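Local coordinates for antisigma-factor antagonist, STAS (Rhodobacter sphaeroides, PDB 3OIZ), which forms the STAS domain of a SulP-like sulfate transporter homologue and probably has a regulatory or protein-interaction role, at residues V7-S12 with R18-E23; K71-R74 with E78-I81. All blocks are in the same frame, centred on the assembly; numbering follows the deposited sequence.

Interaction 1 closes the hairpin of strands 5-11 and 17-23, whereas interaction 2 joins the end of helix 59-74 to strand 78-82, which follows it. Both reach the same four-stranded mixed sheet: strands 5-11 and 78-82 are its outermost members within the chain, with strands 17-23 and 46-51 between them. The two contacts lie about 14 Å apart, centre to centre, yet they touch through packing of Tyr20 CE2 against Phe72 CZ at 3.6 Å. Thus the Tyr20 side of the hairpin meets the helix that covers the sheet, and the two contacts share a core in this STAS fold. Neither is tied to a known ligand site.

Interaction 1: V7-S12 with R18-E23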
ATOM      1  N   VAL A   7      -1.541   0.848   8.620  1.00 26.73           N
ATOM      2  CA  VAL A   7      -2.366   0.577   7.430  1.00 26.23           C
ATOM      3  C   VAL A   7      -3.750   0.185   7.912  1.00 27.43           C
ATOM      4  O   VAL A   7      -3.895  -0.674   8.796  1.00 29.55           O
ATOM      5  CB  VAL A   7      -1.765  -0.545   6.511  1.00 26.47           C
ATOM      6  CG1 VAL A   7      -2.697  -0.804   5.295  1.00 27.88           C
ATOM      7  CG2 VAL A   7      -0.328  -0.215   6.025  1.00 25.53           C
ATOM      8  N   THR A   8      -4.784   0.818   7.355  1.00 27.46           N
ATOM      9  CA  THR A   8      -6.152   0.397   7.641  1.00 27.77           C
ATOM     10  C   THR A   8      -6.805   0.198   6.304  1.00 26.47           C
ATOM     11  O   THR A   8      -6.239   0.600   5.269  1.00 26.89           O
ATOM     12  CB  THR A   8      -6.935   1.479   8.424  1.00 27.88           C
ATOM     13  OG1 THR A   8      -6.872   2.708   7.699  1.00 29.82           O
ATOM     14  CG2 THR A   8      -6.311   1.710   9.803  1.00 30.54           C
ATOM     15  N   SER A   9      -7.986  -0.400   6.283  1.00 26.07           N
ATOM     16  CA  SER A   9      -8.670  -0.591   4.991  1.00 26.40           C
ATOM     17  C   SER A   9     -10.187  -0.496   5.147  1.00 27.37           C
ATOM     18  O   SER A   9     -10.721  -0.523   6.286  1.00 27.98           O
ATOM     19  CB  SER A   9      -8.243  -1.910   4.319  1.00 27.10           C
ATOM     20  OG  SER A   9      -8.798  -3.030   5.008  1.00 28.00           O
ATOM     21  N   GLU A  10     -10.889  -0.348   4.022  0.50 27.03           N
ATOM     22  CA  GLU A  10     -12.349  -0.294   4.029  0.50 28.27           C
ATOM     23  C   GLU A  10     -12.813  -0.994   2.782  0.50 27.83           C
ATOM     24  O   GLU A  10     -12.300  -0.732   1.700  0.50 27.62           O
ATOM     25  CB  GLU A  10     -12.862   1.153   4.049  0.50 28.81           C
ATOM     26  CG  GLU A  10     -12.638   1.856   5.375  0.50 30.41           C
ATOM     27  CD  GLU A  10     -13.033   3.327   5.377  0.50 33.58           C
ATOM     28  OE1 GLU A  10     -12.945   3.969   6.448  0.50 33.40           O
ATOM     29  OE2 GLU A  10     -13.402   3.854   4.312  0.50 35.08           O
ATOM     30  N   LEU A  11     -13.766  -1.909   2.942  1.00 28.61           N
ATOM     31  CA  LEU A  11     -14.317  -2.658   1.811  1.00 29.56           C
ATOM     32  C   LEU A  11     -15.603  -1.991   1.362  1.00 30.70           C
ATOM     33  O   LEU A  11     -16.412  -1.559   2.210  1.00 31.37           O
ATOM     34  CB  LEU A  11     -14.592  -4.080   2.283  1.00 30.40           C
ATOM     35  CG  LEU A  11     -15.109  -5.119   1.312  1.00 30.08           C
ATOM     36  CD1 LEU A  11     -14.065  -5.529   0.294  1.00 30.27           C
ATOM     37  CD2 LEU A  11     -15.648  -6.332   2.098  1.00 32.04           C
ATOM     38  N   SER A  12     -15.798  -1.904   0.042  1.00 31.11           N
ATOM     39  CA  SER A  12     -17.060  -1.382  -0.526  1.00 31.91           C
ATOM     40  C   SER A  12     -18.270  -2.218  -0.123  1.00 33.43           C
ATOM     41  O   SER A  12     -18.150  -3.399   0.241  1.00 33.06           O
ATOM     42  CB  SER A  12     -16.957  -1.309  -2.059  1.00 32.04           C
ATOM     43  OG  SER A  12     -16.828  -2.614  -2.587  1.00 31.46           O
ATOM     44  N   ARG A  18     -11.464  -2.753  -2.306  1.00 24.61           N
ATOM     45  CA  ARG A  18     -10.936  -2.440  -0.980  1.00 24.48           C
ATOM     46  C   ARG A  18      -9.993  -1.259  -1.119  1.00 23.99           C
ATOM     47  O   ARG A  18      -9.150  -1.258  -2.019  1.00 24.19           O
ATOM     48  CB  ARG A  18     -10.177  -3.623  -0.379  1.00 25.27           C
ATOM     49  CG  ARG A  18      -9.785  -3.332   1.089  1.00 25.21           C
ATOM     50  CD  ARG A  18      -9.244  -4.530   1.866  1.00 25.06           C
ATOM     51  NE  ARG A  18     -10.270  -5.550   2.102  1.00 26.99           N
ATOM     52  CZ  ARG A  18     -11.062  -5.607   3.179  1.00 28.51           C
ATOM     53  NH1 ARG A  18     -11.000  -4.685   4.171  1.00 29.20           N
ATOM     54  NH2 ARG A  18     -11.922  -6.605   3.272  1.00 29.67           N
ATOM     55  N   ILE A  19     -10.151  -0.256  -0.263  1.00 24.14           N
ATOM     56  CA  ILE A  19      -9.155   0.829  -0.200  1.00 24.77           C
ATOM     57  C   ILE A  19      -8.295   0.642   1.012  1.00 24.13           C
ATOM     58  O   ILE A  19      -8.814   0.528   2.123  1.00 25.50           O
ATOM     59  CB  ILE A  19      -9.828   2.222  -0.143  1.00 26.07           C
ATOM     60  CG1 ILE A  19     -10.803   2.360  -1.334  1.00 30.72           C
ATOM     61  CG2 ILE A  19      -8.726   3.329  -0.040  1.00 27.85           C
ATOM     62  CD1 ILE A  19     -11.759   3.582  -1.255  1.00 35.92           C
ATOM     63  N   TYR A  20      -6.978   0.610   0.801  1.00 22.18           N
ATOM     64  CA  TYR A  20      -6.018   0.570   1.899  1.00 22.06           C
ATOM     65  C   TYR A  20      -5.485   1.977   2.109  1.00 23.04           C
ATOM     66  O   TYR A  20      -5.119   2.641   1.152  1.00 24.21           O
ATOM     67  CB  TYR A  20      -4.883  -0.345   1.514  1.00 21.35           C
ATOM     68  CG  TYR A  20      -5.168  -1.823   1.641  1.00 22.41           C
ATOM     69  CD1 TYR A  20      -4.925  -2.499   2.846  1.00 22.93           C
ATOM     70  CD2 TYR A  20      -5.712  -2.557   0.565  1.00 23.09           C
ATOM     71  CE1 TYR A  20      -5.191  -3.885   2.966  1.00 24.52           C
ATOM     72  CE2 TYR A  20      -5.968  -3.925   0.685  1.00 22.75           C
ATOM     73  CZ  TYR A  20      -5.695  -4.585   1.879  1.00 25.15           C
ATOM     74  OH  TYR A  20      -5.955  -5.935   2.017  1.00 26.80           O
ATOM     75  N   ARG A  21      -5.407   2.427   3.358  1.00 22.72           N
ATOM     76  CA  ARG A  21      -4.918   3.755   3.674  1.00 23.25           C
ATOM     77  C   ARG A  21      -3.647   3.574   4.499  1.00 22.90           C
ATOM     78  O   ARG A  21      -3.680   3.015   5.589  1.00 23.88           O
ATOM     79  CB  ARG A  21      -5.989   4.582   4.415  1.00 24.93           C
ATOM     80  CG  ARG A  21      -7.142   4.964   3.436  1.00 27.53           C
ATOM     81  CD  ARG A  21      -8.186   5.918   4.089  1.00 33.01           C
ATOM     82  NE  ARG A  21      -9.330   6.078   3.185  1.00 36.03           N
ATOM     83  CZ  ARG A  21     -10.434   5.326   3.224  1.00 39.34           C
ATOM     84  NH1 ARG A  21     -10.562   4.357   4.134  1.00 39.22           N
ATOM     85  NH2 ARG A  21     -11.420   5.531   2.358  1.00 42.03           N
ATOM     86  N   VAL A  22      -2.531   4.044   3.957  1.00 22.16           N
ATOM     87  CA  VAL A  22      -1.257   3.932   4.625  1.00 21.67           C
ATOM     88  C   VAL A  22      -0.883   5.310   5.192  1.00 22.47           C
ATOM     89  O   VAL A  22      -0.979   6.344   4.495  1.00 22.62           O
ATOM     90  CB  VAL A  22      -0.176   3.510   3.585  1.00 22.29           C
ATOM     91  CG1 VAL A  22       1.113   3.246   4.296  1.00 23.02           C
ATOM     92  CG2 VAL A  22      -0.593   2.248   2.758  1.00 22.39           C
ATOM     93  N   GLU A  23      -0.450   5.343   6.450  0.50 22.59           N
ATOM     94  CA  GLU A  23      -0.012   6.611   7.081  0.50 23.88           C
ATOM     95  C   GLU A  23       1.267   6.434   7.867  0.50 23.46           C
ATOM     96  O   GLU A  23       1.515   5.363   8.417  0.50 24.57           O
ATOM     97  CB  GLU A  23      -1.082   7.200   8.003  0.50 25.13           C
ATOM     98  CG  GLU A  23      -1.526   6.267   9.084  0.50 26.94           C
ATOM     99  CD  GLU A  23      -0.635   6.272  10.336  0.50 28.03           C
ATOM    100  OE1 GLU A  23       0.319   7.094  10.464  0.50 27.58           O
ATOM    101  OE2 GLU A  23      -0.894   5.419  11.214  0.50 30.76           O
TER
HETATM  102  O   HOH W   1      -4.276   4.266   8.082  1.00 34.46           O
HETATM  103  O   HOH W   2      -9.080   3.156   6.059  1.00 44.97           O
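The carbonyl oxygen of Arg21 is gripped by three groups: the backbone N-H of Thr8 (Thr8 N to Arg21 O, 3.0 Å), a water that also bonds Thr8 OG1, and a CA-H...O contact from Val7. In return Arg21 N bonds Thr8 O at 2.8 Å and nearly straight, 172°, as expected of a hydrogen-bonded antiparallel pair. Glu10 and Ile19 form the next such pair, giving a regular hairpin.

The side chains of Val7, Ser9, Leu11, Arg18, Tyr20 and Val22 share one face. Ser9 CB sits over the Tyr20 ring, 4.0 Å from its centroid, in a CH-pi contact, while Val7 CG1 meets the ring at its edge, 3.7 Å from Tyr20 CD1. The Tyr20 hydroxyl is bonded to Asp39 N, beyond the hairpin. Ser9 OG lies between its own backbone N and carbonyl carbon (chi1 72°), where it accepts a bent bond from Arg18 NH1 at 2.9 Å; the oxygen sits at the guanidinium edge, tilted slightly out of its plane. The bend of Arg18 about its CG-CD bond folds the guanidinium across strand 7-11, and Leu11 CB covers one of its faces, 3.8 Å from Arg18 NH2. Arg18 NE makes a salt bridge with Glu42.

On the other face Arg21 reaches Glu10. Arg21 NH1 lies 2.9 Å from Glu10 OE2, and both amino groups turn to this one oxygen through weak, bent bonds. The carboxylate and guanidinium planes are 68° apart, so this is not a flat two-oxygen pairing. A second water connects Arg21 NH1 to Thr8 OG1.

The chemistry implies a hairpin held by its backbone bonds and the packing of Val7 and Ser9 on the Tyr20 ring, with hydrated, probably more adjustable charge pairing at exposed Glu10.

Interaction 2: K71-R74 with E78-I81; sequences KFRR and EVRI
Arg73 crosses Val79 obliquely, resting its CG on the valine and carrying its guanidinium to the valine's backbone. Val79 points toward the helix, and its CG2 branch does the touching: it packs 3.5 Å from Phe72 CB and 3.6 Å from Arg73 CG, fitting against two successive residues of helix 59-74. Val69, a turn earlier in the same helix, also touches this valine.

The two helical side chains then diverge. Phe72 offers Val79 its CB, while the ring, with CG anti to the carbonyl carbon (chi1 -79°), leads away into the core, where it meets the ring of Phe40 and packs on Val47 of the adjoining strand. Arg73 instead reaches toward strand 78-82. Its chain is extended from CG to NE, a length that brings NH2 to Val79 O at 3.1 Å. The N-H...O angle is 151°, but the donor stands 38° out of the carbonyl plane, so it approaches from above and not on a lone pair. The oxygen lies at the guanidinium edge. Arg73 NE donates at 2.8 Å to a water that also accepts from Val79 N at 2.9 Å.

Hence one side chain serves both polar backbone atoms of Val79, the oxygen directly and the nitrogen through water. The neighbours Glu78 and Arg80 use their backbones on the other edge of the strand, bonding to residues such as Val47. The arrangement belongs to the beta-alpha-beta crossover from strand 46-51 through helix 59-74 to the parallel strand 78-82.

A positive guanidinium would probably polarise the carbonyl of Val79. The chemistry thus combines a buried valine contact with a partly water-mediated arginine-to-backbone link, which serves Val79 N and O on the outward side of an edge strand, outermost in the sheet within this chain.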
ATOM      1  N   LYS A  71       1.403  -7.725  -6.795  1.00 23.34           N
ATOM      2  CA  LYS A  71       0.745  -8.906  -6.222  1.00 24.67           C
ATOM      3  C   LYS A  71      -0.773  -8.855  -6.282  1.00 24.45           C
ATOM      4  O   LYS A  71      -1.419  -9.894  -6.594  1.00 26.22           O
ATOM      5  CB  LYS A  71       1.222  -9.182  -4.790  1.00 25.10           C
ATOM      6  CG  LYS A  71       2.673  -9.725  -4.784  1.00 28.24           C
ATOM      7  CD  LYS A  71       3.261  -9.860  -3.384  1.00 33.84           C
ATOM      8  CE  LYS A  71       2.501 -10.837  -2.566  1.00 39.44           C
ATOM      9  NZ  LYS A  71       3.287 -12.079  -2.379  1.00 45.49           N
ATOM     10  N   PHE A  72      -1.351  -7.677  -6.006  1.00 23.99           N
ATOM     11  CA  PHE A  72      -2.799  -7.481  -6.236  1.00 23.65           C
ATOM     12  C   PHE A  72      -3.182  -7.641  -7.686  1.00 24.29           C
ATOM     13  O   PHE A  72      -4.190  -8.309  -7.982  1.00 25.42           O
ATOM     14  CB  PHE A  72      -3.279  -6.126  -5.722  1.00 23.03           C
ATOM     15  CG  PHE A  72      -3.500  -6.093  -4.238  1.00 24.19           C
ATOM     16  CD1 PHE A  72      -4.461  -6.925  -3.637  1.00 25.61           C
ATOM     17  CD2 PHE A  72      -2.805  -5.212  -3.460  1.00 23.38           C
ATOM     18  CE1 PHE A  72      -4.700  -6.850  -2.259  1.00 24.82           C
ATOM     19  CE2 PHE A  72      -3.027  -5.147  -2.066  1.00 23.37           C
ATOM     20  CZ  PHE A  72      -3.963  -5.954  -1.477  1.00 25.58           C
ATOM     21  N   ARG A  73      -2.367  -7.107  -8.597  1.00 23.36           N
ATOM     22  CA  ARG A  73      -2.677  -7.249 -10.032  1.00 24.29           C
ATOM     23  C   ARG A  73      -2.640  -8.703 -10.480  1.00 25.79           C
ATOM     24  O   ARG A  73      -3.481  -9.143 -11.266  1.00 26.76           O
ATOM     25  CB  ARG A  73      -1.719  -6.381 -10.871  1.00 23.38           C
ATOM     26  CG  ARG A  73      -2.054  -4.877 -10.738  1.00 23.72           C
ATOM     27  CD  ARG A  73      -1.190  -4.025 -11.665  1.00 26.11           C
ATOM     28  NE  ARG A  73      -1.634  -2.635 -11.625  1.00 26.89           N
ATOM     29  CZ  ARG A  73      -0.822  -1.584 -11.697  1.00 25.25           C
ATOM     30  NH1 ARG A  73       0.507  -1.748 -11.830  1.00 27.06           N
ATOM     31  NH2 ARG A  73      -1.336  -0.356 -11.604  1.00 26.42           N
ATOM     32  N   ARG A  74      -1.683  -9.466  -9.964  1.00 26.40           N
ATOM     33  CA  ARG A  74      -1.560 -10.873 -10.342  1.00 29.69           C
ATOM     34  C   ARG A  74      -2.684 -11.715  -9.794  1.00 30.36           C
ATOM     35  O   ARG A  74      -2.918 -12.812 -10.288  1.00 30.65           O
ATOM     36  CB  ARG A  74      -0.260 -11.439  -9.817  1.00 30.65           C
ATOM     37  CG  ARG A  74       0.896 -10.916 -10.556  1.00 34.87           C
ATOM     38  CD  ARG A  74       2.156 -11.467 -10.031  1.00 41.58           C
ATOM     39  NE  ARG A  74       3.184 -11.343 -11.056  1.00 47.84           N
ATOM     40  CZ  ARG A  74       4.487 -11.327 -10.799  1.00 50.76           C
ATOM     41  NH1 ARG A  74       4.916 -11.418  -9.537  1.00 51.05           N
ATOM     42  NH2 ARG A  74       5.356 -11.204 -11.802  1.00 51.60           N
ATOM     43  N   GLU A  78      -7.779  -4.663 -10.565  1.00 28.37           N
ATOM     44  CA  GLU A  78      -7.306  -3.386 -11.113  1.00 28.28           C
ATOM     45  C   GLU A  78      -6.805  -2.578  -9.910  1.00 26.65           C
ATOM     46  O   GLU A  78      -7.513  -2.469  -8.929  1.00 27.10           O
ATOM     47  CB  GLU A  78      -8.480  -2.666 -11.756  1.00 30.57           C
ATOM     48  CG  GLU A  78      -8.242  -1.227 -12.058  1.00 37.73           C
ATOM     49  CD  GLU A  78      -9.507  -0.534 -12.540  1.00 46.26           C
ATOM     50  OE1 GLU A  78     -10.392  -1.241 -13.095  1.00 49.44           O
ATOM     51  OE2 GLU A  78      -9.617   0.709 -12.337  1.00 51.68           O
ATOM     52  N   VAL A  79      -5.594  -2.050  -9.973  1.00 24.27           N
ATOM     53  CA  VAL A  79      -4.997  -1.416  -8.804  1.00 23.65           C
ATOM     54  C   VAL A  79      -4.599   0.002  -9.151  1.00 24.70           C
ATOM     55  O   VAL A  79      -4.020   0.278 -10.251  1.00 24.60           O
ATOM     56  CB  VAL A  79      -3.734  -2.166  -8.304  1.00 24.03           C
ATOM     57  CG1 VAL A  79      -3.166  -1.507  -7.049  1.00 26.98           C
ATOM     58  CG2 VAL A  79      -4.033  -3.671  -8.047  1.00 24.37           C
ATOM     59  N   ARG A  80      -4.919   0.902  -8.235  1.00 24.42           N
ATOM     60  CA  ARG A  80      -4.427   2.266  -8.376  1.00 26.87           C
ATOM     61  C   ARG A  80      -3.831   2.799  -7.090  1.00 25.10           C
ATOM     62  O   ARG A  80      -4.332   2.500  -5.996  1.00 24.77           O
ATOM     63  CB  ARG A  80      -5.502   3.201  -8.883  1.00 28.58           C
ATOM     64  CG  ARG A  80      -6.708   3.413  -8.033  1.00 35.56           C
ATOM     65  CD  ARG A  80      -7.776   4.234  -8.790  1.00 44.18           C
ATOM     66  NE  ARG A  80      -8.953   4.553  -7.958  1.00 50.28           N
ATOM     67  CZ  ARG A  80      -9.093   5.670  -7.224  1.00 53.48           C
ATOM     68  NH1 ARG A  80      -8.137   6.602  -7.211  1.00 54.61           N
ATOM     69  NH2 ARG A  80     -10.201   5.860  -6.499  1.00 54.96           N
ATOM     70  N   ILE A  81      -2.804   3.631  -7.239  1.00 25.08           N
ATOM     71  CA  ILE A  81      -2.187   4.283  -6.101  1.00 24.43           C
ATOM     72  C   ILE A  81      -2.746   5.701  -6.054  1.00 24.04           C
ATOM     73  O   ILE A  81      -2.860   6.358  -7.095  1.00 26.02           O
ATOM     74  CB  ILE A  81      -0.645   4.354  -6.225  1.00 23.53           C
ATOM     75  CG1 ILE A  81      -0.044   2.938  -6.197  1.00 26.85           C
ATOM     76  CG2 ILE A  81      -0.080   5.131  -5.026  1.00 23.34           C
ATOM     77  CD1 ILE A  81       1.541   2.902  -6.377  1.00 29.77           C
TER
HETATM   78  O   HOH W   3      -4.269  -2.388 -12.534  1.00 29.79           O